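Local coordinates for diaminopimelate decarboxylase (PDB 1TWI), which catalyses the pyridoxal-phosphate-dependent decarboxylation of meso-diaminopimelate to L-lysine, the final step of lysine biosynthesis by the diaminopimelate pathway, at residues I40-Y44 and L79-C85; A72-R78 and I97-N102; K305-I309 and K372-G376; F15-Y19 and T406-V411. One frame throughout, in Å; residues are numbered along the deposited sequence.

Contacts 1 and 2 share helix 74-82 of the barrel and touch one another, Ile40 meeting Ile76; contact 1 is buried and mostly apolar, whereas the partly buried contact 2 is held by a hydroxyl pair, a shared water and one weak guanidinium bond. Contacts 3 and 4 are also partly buried and both reach the mixed beta sheet, their centres about 25 Å apart. A backbone bond and branched aliphatic side chains join the surface loop of contact 3 to its strand, while contact 4 brings two hairpins together through a tyrosine and an aspartate. All four have residues that touch the second subunit.

Contact 1. Residues I40-Y44 and L79-C85; sequences IKINY and LLAKLGC
Helix-to-helix packing on the outside of an alpha/beta barrel is seen here where Tyr44 of helix 37-58 meets the Schellman motif closing helix 74-82. With CG anti to the backbone N (chi1 -179°), the tyrosine ring reaches out between Leu83 and Cys85. Leu83 CB touches Tyr44 CD2 at 4.0 Å, while Cys85 SG comes obliquely to Tyr44 CE1 at 3.5 Å, a sulfur-aromatic contact. The phenol oxygen is linked through a water lying in the ring plane to Leu83 O, to which the water donates at 2.9 Å. Gly84 takes the positive phi (99°) of the motif, and Cys85 N returns to Leu80 O at 3.2 Å. One turn back, the two branches of Ile40 are shared between two leucines: CD1 meets Leu79 CD2 at 3.8 Å, and CG2 lies as far from Leu80 CD2. Lys41 crosses Leu79 and Leu83 at about a right angle, its CG meeting Leu83 CD1 at 4.1 Å and its terminal NZ coming close to Leu79 CD1. Beneath both helices runs barrel strand 62-67, whose Val64 touches Tyr44 and Cys85 and whose Tyr66 touches Leu80 and Cys85; Leu433 of the second subunit packs on Leu79.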
loop_
_atom_site.group_PDB
_atom_site.type_symbol
_atom_site.label_atom_id
_atom_site.label_comp_id
_atom_site.label_asym_id
_atom_site.label_seq_id
_atom_site.Cartn_x
_atom_site.Cartn_y
_atom_site.Cartn_z
ATOM N N ILE A 40 -13.743 -15.118 -14.749
ATOM C CA ILE A 40 -12.452 -14.955 -15.420
ATOM C C ILE A 40 -12.528 -15.594 -16.813
ATOM O O ILE A 40 -12.021 -15.015 -17.809
ATOM C CB ILE A 40 -11.269 -15.591 -14.607
ATOM C CG1 ILE A 40 -11.088 -14.834 -13.283
ATOM C CG2 ILE A 40 -9.947 -15.514 -15.429
ATOM C CD1 ILE A 40 -10.082 -15.451 -12.307
ATOM N N LYS A 41 -13.143 -16.774 -16.918
ATOM C CA LYS A 41 -13.256 -17.407 -18.248
ATOM C C LYS A 41 -14.088 -16.536 -19.164
ATOM O O LYS A 41 -13.767 -16.391 -20.362
ATOM C CB LYS A 41 -13.931 -18.793 -18.179
ATOM C CG LYS A 41 -13.130 -19.846 -17.346
ATOM C CD LYS A 41 -13.867 -21.216 -17.469
ATOM C CE LYS A 41 -13.525 -22.106 -16.323
ATOM N NZ LYS A 41 -12.069 -22.411 -16.310
ATOM N N ILE A 42 -15.148 -15.964 -18.629
ATOM C CA ILE A 42 -15.977 -15.056 -19.473
ATOM C C ILE A 42 -15.178 -13.832 -19.943
ATOM O O ILE A 42 -15.209 -13.457 -21.140
ATOM C CB ILE A 42 -17.206 -14.553 -18.685
ATOM C CG1 ILE A 42 -18.203 -15.726 -18.571
ATOM C CG2 ILE A 42 -17.792 -13.250 -19.381
ATOM C CD1 ILE A 42 -19.308 -15.533 -17.535
ATOM N N ASN A 43 -14.441 -13.211 -19.016
ATOM C CA ASN A 43 -13.682 -12.008 -19.411
ATOM C C ASN A 43 -12.622 -12.349 -20.469
ATOM O O ASN A 43 -12.422 -11.601 -21.429
ATOM C CB ASN A 43 -13.022 -11.358 -18.158
ATOM C CG ASN A 43 -14.055 -10.783 -17.182
ATOM O OD1 ASN A 43 -15.236 -10.623 -17.536
ATOM N ND2 ASN A 43 -13.627 -10.469 -15.948
ATOM N N TYR A 44 -11.939 -13.483 -20.281
ATOM C CA TYR A 44 -10.910 -13.904 -21.198
ATOM C C TYR A 44 -11.535 -14.224 -22.559
ATOM O O TYR A 44 -11.029 -13.824 -23.605
ATOM C CB TYR A 44 -10.211 -15.177 -20.685
ATOM C CG TYR A 44 -9.117 -15.639 -21.613
ATOM C CD1 TYR A 44 -7.961 -14.877 -21.780
ATOM C CD2 TYR A 44 -9.257 -16.794 -22.359
ATOM C CE1 TYR A 44 -6.964 -15.267 -22.685
ATOM C CE2 TYR A 44 -8.277 -17.199 -23.262
ATOM C CZ TYR A 44 -7.132 -16.430 -23.414
ATOM O OH TYR A 44 -6.148 -16.843 -24.292
ATOM N N LEU A 79 -4.876 -20.897 -13.794
ATOM C CA LEU A 79 -6.167 -20.923 -14.509
ATOM C C LEU A 79 -5.957 -20.245 -15.850
ATOM O O LEU A 79 -6.271 -20.812 -16.921
ATOM C CB LEU A 79 -7.226 -20.138 -13.718
ATOM C CG LEU A 79 -8.582 -19.853 -14.454
ATOM C CD1 LEU A 79 -9.322 -21.186 -14.928
ATOM C CD2 LEU A 79 -9.456 -18.978 -13.528
ATOM N N LEU A 80 -5.448 -18.996 -15.805
ATOM C CA LEU A 80 -5.226 -18.262 -17.035
ATOM C C LEU A 80 -4.281 -19.002 -18.007
ATOM O O LEU A 80 -4.574 -19.055 -19.206
ATOM C CB LEU A 80 -4.784 -16.789 -16.734
ATOM C CG LEU A 80 -6.019 -15.980 -16.299
ATOM C CD1 LEU A 80 -5.592 -14.705 -15.557
ATOM C CD2 LEU A 80 -6.851 -15.656 -17.563
ATOM N N ALA A 81 -3.216 -19.641 -17.498
ATOM C CA ALA A 81 -2.310 -20.389 -18.380
ATOM C C ALA A 81 -3.099 -21.543 -19.083
ATOM O O ALA A 81 -2.945 -21.781 -20.298
ATOM C CB ALA A 81 -1.134 -21.031 -17.566
ATOM N N LYS A 82 -3.883 -22.265 -18.303
ATOM C CA LYS A 82 -4.653 -23.357 -18.858
ATOM C C LYS A 82 -5.657 -22.896 -19.913
ATOM O O LYS A 82 -5.991 -23.673 -20.799
ATOM C CB LYS A 82 -5.369 -24.120 -17.745
ATOM C CG LYS A 82 -4.412 -25.038 -16.975
ATOM C CD LYS A 82 -5.241 -26.045 -16.205
ATOM C CE LYS A 82 -4.424 -26.976 -15.298
ATOM N NZ LYS A 82 -3.516 -27.901 -16.041
ATOM N N LEU A 83 -6.112 -21.653 -19.844
ATOM C CA LEU A 83 -7.008 -21.142 -20.873
ATOM C C LEU A 83 -6.279 -20.779 -22.191
ATOM O O LEU A 83 -6.935 -20.489 -23.197
ATOM C CB LEU A 83 -7.789 -19.924 -20.366
ATOM C CG LEU A 83 -8.728 -20.178 -19.187
ATOM C CD1 LEU A 83 -9.402 -18.878 -18.748
ATOM C CD2 LEU A 83 -9.796 -21.213 -19.620
ATOM N N GLY A 84 -4.948 -20.823 -22.194
ATOM C CA GLY A 84 -4.171 -20.478 -23.386
ATOM C C GLY A 84 -3.626 -19.048 -23.361
ATOM O O GLY A 84 -3.032 -18.529 -24.325
ATOM N N CYS A 85 -3.826 -18.397 -22.226
ATOM C CA CYS A 85 -3.398 -17.015 -22.067
ATOM C C CYS A 85 -1.875 -16.857 -21.881
ATOM O O CYS A 85 -1.212 -17.774 -21.361
ATOM C CB CYS A 85 -4.139 -16.455 -20.844
ATOM S SG CYS A 85 -4.147 -14.653 -20.723
HETATM O O HOH W 1 -6.731 -18.903 -25.660
#

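Contact 2. Residues A72-R78 and I97-N102; sequences ANLAITR and IAKLSN
Thr77 and Ser101 meet through their hydroxyls because of their first torsions: chi1 of 59° sets Thr77 OG1 between its own backbone N and carbonyl carbon, and chi1 of -67° places Ser101 OG beside its backbone N. The two oxygens are hydrogen-bonded at 2.7 Å. Ser101 OG in turn donates to Ile97 O, in the last turn of helix 92-100, approaching from above the carbonyl plane. Leu74 CD1 closes in on this polar pair, 3.4 Å from Ser101 OG. Nearby, Ile97 spreads its branches over the other segment, CG2 against Thr77 and Leu74 and CD1 against Ala72 CB at 4.0 Å.

The chain of Arg78 runs extended and then bends near its end, swinging the guanidinium across the end of helix 92-100. Its NH1 reaches Leu100 O at 2.6 Å, but the angle of 116° makes this bond weak; the stronger partner of the side chain is Leu433 of the second subunit, whose O accepts from NE. A water over one guanidinium face donates to both Arg78 O and Ser101 O. Asn73 caps helix 74-82, its OD1 accepting from Ala75 N and Ile76 N, and Asn102 completes a Schellman motif on helix 92-100. The linked hydroxyls of the buried Thr77 and Ser101 satisfy each other's polar atoms, and the side chain of Ala72, at the edge of the contact, lies about 7 Å from that of Lys69, the residue to which the cofactor attaches, though not bonded to it here. The cation beside the carbonyl end of a helix would probably be stabilised by the helix dipole as it bridges to the partner subunit.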
loop_
_atom_site.group_PDB
_atom_site.type_symbol
_atom_site.label_atom_id
_atom_site.label_comp_id
_atom_site.label_asym_id
_atom_site.label_seq_id
_atom_site.Cartn_x
_atom_site.Cartn_y
_atom_site.Cartn_z
ATOM N N ALA A 72 -1.336 -11.991 -9.213
ATOM C CA ALA A 72 -0.453 -13.107 -9.570
ATOM C C ALA A 72 -0.604 -14.298 -8.618
ATOM O O ALA A 72 0.342 -15.076 -8.446
ATOM C CB ALA A 72 1.045 -12.650 -9.620
ATOM N N ASN A 73 -1.780 -14.443 -8.005
ATOM C CA ASN A 73 -2.026 -15.583 -7.133
ATOM C C ASN A 73 -1.831 -16.857 -8.010
ATOM O O ASN A 73 -2.355 -16.947 -9.150
ATOM C CB ASN A 73 -3.442 -15.523 -6.522
ATOM C CG ASN A 73 -3.844 -16.854 -5.902
ATOM O OD1 ASN A 73 -4.251 -17.777 -6.611
ATOM N ND2 ASN A 73 -3.691 -16.976 -4.588
ATOM N N LEU A 74 -1.100 -17.856 -7.487
ATOM C CA LEU A 74 -0.747 -19.020 -8.302
ATOM C C LEU A 74 -1.920 -19.778 -8.892
ATOM O O LEU A 74 -1.828 -20.311 -10.003
ATOM C CB LEU A 74 0.177 -20.005 -7.508
ATOM C CG LEU A 74 0.911 -21.114 -8.309
ATOM C CD1 LEU A 74 1.784 -20.464 -9.404
ATOM C CD2 LEU A 74 1.840 -21.948 -7.325
ATOM N N ALA A 75 -3.036 -19.834 -8.183
ATOM C CA ALA A 75 -4.181 -20.555 -8.789
ATOM C C ALA A 75 -4.744 -19.730 -9.970
ATOM O O ALA A 75 -5.134 -20.296 -11.010
ATOM C CB ALA A 75 -5.308 -20.810 -7.751
ATOM N N ILE A 76 -4.803 -18.409 -9.790
ATOM C CA ILE A 76 -5.364 -17.533 -10.844
ATOM C C ILE A 76 -4.489 -17.590 -12.100
ATOM O O ILE A 76 -5.002 -17.676 -13.216
ATOM C CB ILE A 76 -5.489 -16.046 -10.347
ATOM C CG1 ILE A 76 -6.460 -15.965 -9.151
ATOM C CG2 ILE A 76 -5.952 -15.119 -11.503
ATOM C CD1 ILE A 76 -7.828 -16.645 -9.415
ATOM N N THR A 77 -3.158 -17.523 -11.924
ATOM C CA THR A 77 -2.254 -17.574 -13.061
ATOM C C THR A 77 -2.272 -18.975 -13.703
ATOM O O THR A 77 -2.179 -19.100 -14.930
ATOM C CB THR A 77 -0.788 -17.144 -12.658
ATOM O OG1 THR A 77 -0.297 -18.016 -11.642
ATOM C CG2 THR A 77 -0.772 -15.697 -12.148
ATOM N N ARG A 78 -2.426 -20.033 -12.906
ATOM C CA ARG A 78 -2.501 -21.358 -13.526
ATOM C C ARG A 78 -3.795 -21.485 -14.316
ATOM O O ARG A 78 -3.804 -22.111 -15.376
ATOM C CB ARG A 78 -2.359 -22.506 -12.477
ATOM C CG ARG A 78 -0.896 -22.631 -12.026
ATOM C CD ARG A 78 -0.576 -23.797 -11.107
ATOM N NE ARG A 78 -0.603 -25.062 -11.837
ATOM C CZ ARG A 78 0.389 -25.596 -12.555
ATOM N NH1 ARG A 78 1.589 -25.019 -12.703
ATOM N NH2 ARG A 78 0.158 -26.758 -13.138
ATOM N N ILE A 97 6.720 -16.847 -11.319
ATOM C CA ILE A 97 5.352 -17.354 -11.220
ATOM C C ILE A 97 4.788 -17.775 -12.615
ATOM O O ILE A 97 4.101 -18.816 -12.716
ATOM C CB ILE A 97 4.422 -16.280 -10.548
ATOM C CG1 ILE A 97 4.775 -16.127 -9.066
ATOM C CG2 ILE A 97 2.984 -16.666 -10.656
ATOM C CD1 ILE A 97 4.206 -14.799 -8.497
ATOM N N ALA A 98 5.045 -16.999 -13.672
ATOM C CA ALA A 98 4.531 -17.382 -15.000
ATOM C C ALA A 98 5.072 -18.736 -15.427
ATOM O O ALA A 98 4.315 -19.576 -15.955
ATOM C CB ALA A 98 4.880 -16.302 -16.101
ATOM N N LYS A 99 6.384 -18.943 -15.219
ATOM C CA LYS A 99 6.997 -20.221 -15.598
ATOM C C LYS A 99 6.456 -21.328 -14.706
ATOM O O LYS A 99 6.158 -22.391 -15.223
ATOM C CB LYS A 99 8.530 -20.171 -15.517
ATOM C CG LYS A 99 9.195 -19.216 -16.482
ATOM C CD LYS A 99 8.941 -19.612 -17.905
ATOM C CE LYS A 99 9.903 -20.757 -18.352
ATOM N NZ LYS A 99 9.687 -21.156 -19.783
ATOM N N LEU A 100 6.319 -21.105 -13.388
ATOM C CA LEU A 100 5.748 -22.156 -12.553
ATOM C C LEU A 100 4.249 -22.361 -12.906
ATOM O O LEU A 100 3.652 -23.369 -12.554
ATOM C CB LEU A 100 5.868 -21.836 -11.056
ATOM C CG LEU A 100 7.331 -21.988 -10.548
ATOM C CD1 LEU A 100 7.338 -21.885 -8.985
ATOM C CD2 LEU A 100 7.927 -23.355 -11.019
ATOM N N SER A 101 3.651 -21.429 -13.628
ATOM C CA SER A 101 2.220 -21.605 -13.957
ATOM C C SER A 101 2.073 -22.304 -15.315
ATOM O O SER A 101 0.957 -22.507 -15.794
ATOM C CB SER A 101 1.539 -20.240 -14.025
ATOM O OG SER A 101 1.509 -19.636 -12.735
ATOM N N ASN A 102 3.210 -22.613 -15.925
ATOM C CA ASN A 102 3.283 -23.266 -17.211
ATOM C C ASN A 102 2.880 -22.430 -18.431
ATOM O O ASN A 102 2.412 -22.992 -19.447
ATOM C CB ASN A 102 2.445 -24.564 -17.195
ATOM C CG ASN A 102 3.096 -25.673 -17.980
ATOM O OD1 ASN A 102 4.322 -25.825 -17.954
ATOM N ND2 ASN A 102 2.283 -26.483 -18.659
HETATM O O HOH W 2 -1.440 -24.040 -15.389
#

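Contact 3. Residues K305-I309 and K372-G376; sequences KVHHI and KVEVG
Val306 and Val373 set their isopropyl groups obliquely against each other, Val306 CG2 meeting Val373 CG1 at 3.6 Å. Each valine points from its backbone toward the opposite segment, and Val373 uses the methyl that stands anti to its backbone N (chi1 -179°). Val306 CB also rests on the loop backbone, 3.7 Å from Glu374 O. Further along the strand, Ile309 sends its CD1 alongside the peptide between Val373 and Glu374; the approach to Val373 O is so close that it should be read with caution.

Val375 is turned differently, lying alongside the strand instead of facing it. Its methyls lie against the strand's carbonyl oxygens, CG1 3.6 Å from Val306 O and CG2 3.7 Å from His307 O. The polar link comes next: Gly376 N donates to Val306 O at 2.8 Å, nearly straight at 160° and in the carbonyl plane, while the CA of Val375 makes a weaker C-H contact with the same oxygen. Gly376 turns with positive phi, and the aliphatic part of Lys305 lies beside it.

His307 and His308 point away from the loop. His307 bonds to Asp321, and His308 reaches Ser137 and Lys115 of the second subunit. Both backbones pair with Met319 on strand 316-320, which makes this a classic beta bulge in strand 300-311; the loop, held by Gly376 N, leads into strand 378-382, which pairs antiparallel with strand 300-311 in the mixed sheet.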
loop_
_atom_site.group_PDB
_atom_site.type_symbol
_atom_site.label_atom_id
_atom_site.label_comp_id
_atom_site.label_asym_id
_atom_site.label_seq_id
_atom_site.Cartn_x
_atom_site.Cartn_y
_atom_site.Cartn_z
ATOM N N LYS A 305 -17.283 -8.823 7.469
ATOM C CA LYS A 305 -18.342 -8.878 8.416
ATOM C C LYS A 305 -18.421 -7.588 9.230
ATOM O O LYS A 305 -17.387 -6.948 9.588
ATOM C CB LYS A 305 -18.167 -10.102 9.328
ATOM C CG LYS A 305 -19.196 -10.171 10.491
ATOM C CD LYS A 305 -19.282 -11.607 11.138
ATOM C CE LYS A 305 -18.020 -11.987 11.885
ATOM N NZ LYS A 305 -18.247 -13.304 12.592
ATOM N N VAL A 306 -19.657 -7.205 9.535
ATOM C CA VAL A 306 -19.919 -6.015 10.341
ATOM C C VAL A 306 -19.762 -6.292 11.821
ATOM O O VAL A 306 -20.498 -7.131 12.371
ATOM C CB VAL A 306 -21.357 -5.517 10.083
ATOM C CG1 VAL A 306 -21.652 -4.317 10.994
ATOM C CG2 VAL A 306 -21.470 -5.095 8.575
ATOM N N HIS A 307 -18.828 -5.602 12.483
ATOM C CA HIS A 307 -18.672 -5.854 13.930
ATOM C C HIS A 307 -19.300 -4.746 14.758
ATOM O O HIS A 307 -19.687 -4.987 15.901
ATOM C CB HIS A 307 -17.182 -6.022 14.296
ATOM C CG HIS A 307 -16.590 -7.281 13.761
ATOM N ND1 HIS A 307 -16.364 -8.386 14.542
ATOM C CD2 HIS A 307 -16.233 -7.636 12.497
ATOM C CE1 HIS A 307 -15.890 -9.371 13.794
ATOM N NE2 HIS A 307 -15.804 -8.941 12.545
ATOM N N HIS A 308 -19.433 -3.547 14.191
ATOM C CA HIS A 308 -20.029 -2.424 14.950
ATOM C C HIS A 308 -20.788 -1.456 14.062
ATOM O O HIS A 308 -20.414 -1.248 12.898
ATOM C CB HIS A 308 -18.953 -1.599 15.648
ATOM C CG HIS A 308 -18.121 -2.378 16.609
ATOM N ND1 HIS A 308 -18.602 -2.785 17.826
ATOM C CD2 HIS A 308 -16.831 -2.802 16.555
ATOM C CE1 HIS A 308 -17.658 -3.430 18.487
ATOM N NE2 HIS A 308 -16.569 -3.455 17.738
ATOM N N ILE A 309 -21.876 -0.901 14.606
ATOM C CA ILE A 309 -22.624 0.151 13.919
ATOM C C ILE A 309 -22.467 1.367 14.834
ATOM O O ILE A 309 -22.568 1.263 16.068
ATOM C CB ILE A 309 -24.114 -0.199 13.746
ATOM C CG1 ILE A 309 -24.243 -1.436 12.821
ATOM C CG2 ILE A 309 -24.855 1.043 13.184
ATOM C CD1 ILE A 309 -25.616 -2.037 12.735
ATOM N N LYS A 372 -30.621 -2.517 5.195
ATOM C CA LYS A 372 -30.393 -2.279 6.618
ATOM C C LYS A 372 -29.277 -3.157 7.193
ATOM O O LYS A 372 -29.394 -4.374 7.220
ATOM C CB LYS A 372 -31.694 -2.526 7.382
ATOM C CG LYS A 372 -31.638 -2.164 8.855
ATOM C CD LYS A 372 -31.816 -0.698 9.067
ATOM C CE LYS A 372 -32.043 -0.343 10.544
ATOM N NZ LYS A 372 -30.870 -0.747 11.405
ATOM N N VAL A 373 -28.229 -2.505 7.682
ATOM C CA VAL A 373 -27.077 -3.226 8.228
ATOM C C VAL A 373 -27.183 -3.558 9.723
ATOM O O VAL A 373 -27.530 -2.703 10.532
ATOM C CB VAL A 373 -25.758 -2.431 7.941
ATOM C CG1 VAL A 373 -24.552 -3.213 8.492
ATOM C CG2 VAL A 373 -25.583 -2.207 6.429
ATOM N N GLU A 374 -26.960 -4.832 10.061
ATOM C CA GLU A 374 -26.950 -5.285 11.453
ATOM C C GLU A 374 -25.579 -5.907 11.756
ATOM O O GLU A 374 -24.904 -6.377 10.857
ATOM C CB GLU A 374 -28.080 -6.298 11.674
ATOM C CG GLU A 374 -29.447 -5.631 11.314
ATOM C CD GLU A 374 -30.604 -6.602 11.207
ATOM O OE1 GLU A 374 -31.479 -6.474 10.267
ATOM O OE2 GLU A 374 -30.652 -7.485 12.094
ATOM N N VAL A 375 -25.157 -5.863 13.010
ATOM C CA VAL A 375 -23.874 -6.487 13.387
ATOM C C VAL A 375 -24.014 -7.923 12.999
ATOM O O VAL A 375 -25.068 -8.545 13.257
ATOM C CB VAL A 375 -23.639 -6.379 14.927
ATOM C CG1 VAL A 375 -22.487 -7.337 15.393
ATOM C CG2 VAL A 375 -23.320 -4.925 15.281
ATOM N N GLY A 376 -22.981 -8.482 12.363
ATOM C CA GLY A 376 -23.049 -9.886 11.978
ATOM C C GLY A 376 -23.378 -10.050 10.503
ATOM O O GLY A 376 -23.192 -11.123 9.911
#

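Contact 4. Residues F15-Y19 and T406-V411; sequences FIDGY and TSKKGV
Two hydroxyl bonds join Asp17 and Tyr19 to the strand end at Thr406 and Ser407. Thr406 OG1 donates to Asp17 OD2 at 2.6 Å, and the carboxylate accepts with its anti lone pair, the one turned away from OD1; Ser36 is a further hydrogen-bond partner of OD2. Tyr19 OH donates to Ser407 O at 2.7 Å, nearly in line with the C=O bond (176°). That carbonyl oxygen also accepts from Gly410 N, so two donors hold it.

These bonds bring together two beta hairpins. In one, a type I' turn runs from Ile16 to Tyr19, closed by reciprocal backbone bonds between those residues; in the other, a type I turn from Ser407 to Gly410 links strands 402-407 and 410-415, and Ser407 OG accepts from Lys409 N as an ST turn while also bonding to Glu37.

Apolar contact is built on the Tyr19 ring. Val411 CG2 sits over the centre of one face, 3.4 Å from the ring centroid and 14° off its normal, a CH-pi contact. Thr406 CB comes obliquely to Tyr19 CD2 at 3.7 Å. Leu24 of helix 21-28 packs on both Thr406 and Val411.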
loop_
_atom_site.group_PDB
_atom_site.type_symbol
_atom_site.label_atom_id
_atom_site.label_comp_id
_atom_site.label_asym_id
_atom_site.label_seq_id
_atom_site.Cartn_x
_atom_site.Cartn_y
_atom_site.Cartn_z
ATOM N N PHE A 15 -25.445 -14.513 -4.035
ATOM C CA PHE A 15 -24.734 -15.719 -4.513
ATOM C C PHE A 15 -23.618 -15.393 -5.515
ATOM O O PHE A 15 -23.775 -14.463 -6.314
ATOM C CB PHE A 15 -25.719 -16.705 -5.206
ATOM C CG PHE A 15 -26.609 -17.483 -4.197
ATOM C CD1 PHE A 15 -27.669 -16.850 -3.552
ATOM C CD2 PHE A 15 -26.342 -18.805 -3.898
ATOM C CE1 PHE A 15 -28.467 -17.543 -2.610
ATOM C CE2 PHE A 15 -27.131 -19.534 -2.955
ATOM C CZ PHE A 15 -28.188 -18.905 -2.317
ATOM N N ILE A 16 -22.516 -16.158 -5.490
ATOM C CA ILE A 16 -21.416 -15.976 -6.462
ATOM C C ILE A 16 -21.224 -17.354 -7.044
ATOM O O ILE A 16 -20.918 -18.299 -6.296
ATOM C CB ILE A 16 -20.069 -15.519 -5.783
ATOM C CG1 ILE A 16 -20.305 -14.174 -5.056
ATOM C CG2 ILE A 16 -18.917 -15.464 -6.896
ATOM C CD1 ILE A 16 -19.320 -13.846 -3.951
ATOM N N ASP A 17 -21.426 -17.490 -8.356
ATOM C CA ASP A 17 -21.320 -18.790 -9.007
ATOM C C ASP A 17 -22.215 -19.850 -8.379
ATOM O O ASP A 17 -21.877 -21.048 -8.383
ATOM C CB ASP A 17 -19.892 -19.303 -8.998
ATOM C CG ASP A 17 -19.031 -18.581 -9.998
ATOM O OD1 ASP A 17 -19.532 -18.257 -11.100
ATOM O OD2 ASP A 17 -17.845 -18.357 -9.701
ATOM N N GLY A 18 -23.350 -19.415 -7.834
ATOM C CA GLY A 18 -24.229 -20.395 -7.222
ATOM C C GLY A 18 -23.921 -20.699 -5.749
ATOM O O GLY A 18 -24.685 -21.462 -5.123
ATOM N N TYR A 19 -22.834 -20.142 -5.197
ATOM C CA TYR A 19 -22.528 -20.384 -3.782
ATOM C C TYR A 19 -23.021 -19.226 -2.897
ATOM O O TYR A 19 -22.784 -18.059 -3.177
ATOM C CB TYR A 19 -21.026 -20.581 -3.614
ATOM C CG TYR A 19 -20.519 -21.757 -4.418
ATOM C CD1 TYR A 19 -20.642 -23.074 -3.932
ATOM C CD2 TYR A 19 -19.934 -21.577 -5.683
ATOM C CE1 TYR A 19 -20.181 -24.186 -4.700
ATOM C CE2 TYR A 19 -19.495 -22.680 -6.437
ATOM C CZ TYR A 19 -19.624 -23.971 -5.922
ATOM O OH TYR A 19 -19.150 -25.053 -6.635
ATOM N N THR A 406 -14.383 -19.864 -6.564
ATOM C CA THR A 406 -15.668 -20.534 -6.725
ATOM C C THR A 406 -15.614 -21.020 -8.151
ATOM O O THR A 406 -15.310 -20.258 -9.073
ATOM C CB THR A 406 -16.893 -19.584 -6.524
ATOM O OG1 THR A 406 -16.712 -18.408 -7.317
ATOM C CG2 THR A 406 -17.067 -19.227 -5.056
ATOM N N SER A 407 -15.961 -22.287 -8.317
ATOM C CA SER A 407 -15.838 -22.992 -9.578
ATOM C C SER A 407 -16.977 -24.011 -9.702
ATOM O O SER A 407 -17.618 -24.365 -8.700
ATOM C CB SER A 407 -14.482 -23.722 -9.541
ATOM O OG SER A 407 -14.379 -24.770 -10.495
ATOM N N LYS A 408 -17.264 -24.447 -10.916
ATOM C CA LYS A 408 -18.295 -25.464 -11.070
ATOM C C LYS A 408 -17.856 -26.711 -10.272
ATOM O O LYS A 408 -18.688 -27.490 -9.784
ATOM C CB LYS A 408 -18.449 -25.826 -12.555
ATOM C CG LYS A 408 -19.286 -24.830 -13.292
ATOM C CD LYS A 408 -19.166 -25.020 -14.789
ATOM C CE LYS A 408 -20.186 -24.155 -15.545
ATOM N NZ LYS A 408 -20.263 -22.793 -14.947
ATOM N N LYS A 409 -16.547 -26.886 -10.108
ATOM C CA LYS A 409 -16.014 -28.046 -9.380
ATOM C C LYS A 409 -16.149 -28.014 -7.862
ATOM O O LYS A 409 -15.960 -29.039 -7.206
ATOM C CB LYS A 409 -14.534 -28.209 -9.701
ATOM C CG LYS A 409 -14.202 -28.238 -11.173
ATOM C CD LYS A 409 -14.008 -29.636 -11.616
ATOM C CE LYS A 409 -13.462 -29.696 -13.020
ATOM N NZ LYS A 409 -13.291 -31.161 -13.294
ATOM N N GLY A 410 -16.415 -26.834 -7.300
ATOM C CA GLY A 410 -16.526 -26.689 -5.850
ATOM C C GLY A 410 -15.923 -25.337 -5.445
ATOM O O GLY A 410 -15.597 -24.539 -6.330
ATOM N N VAL A 411 -15.785 -25.056 -4.155
ATOM C CA VAL A 411 -15.185 -23.795 -3.730
ATOM C C VAL A 411 -13.831 -24.212 -3.174
ATOM O O VAL A 411 -13.768 -25.130 -2.321
ATOM C CB VAL A 411 -15.999 -23.110 -2.585
ATOM C CG1 VAL A 411 -15.306 -21.746 -2.164
ATOM C CG2 VAL A 411 -17.422 -22.834 -3.060
#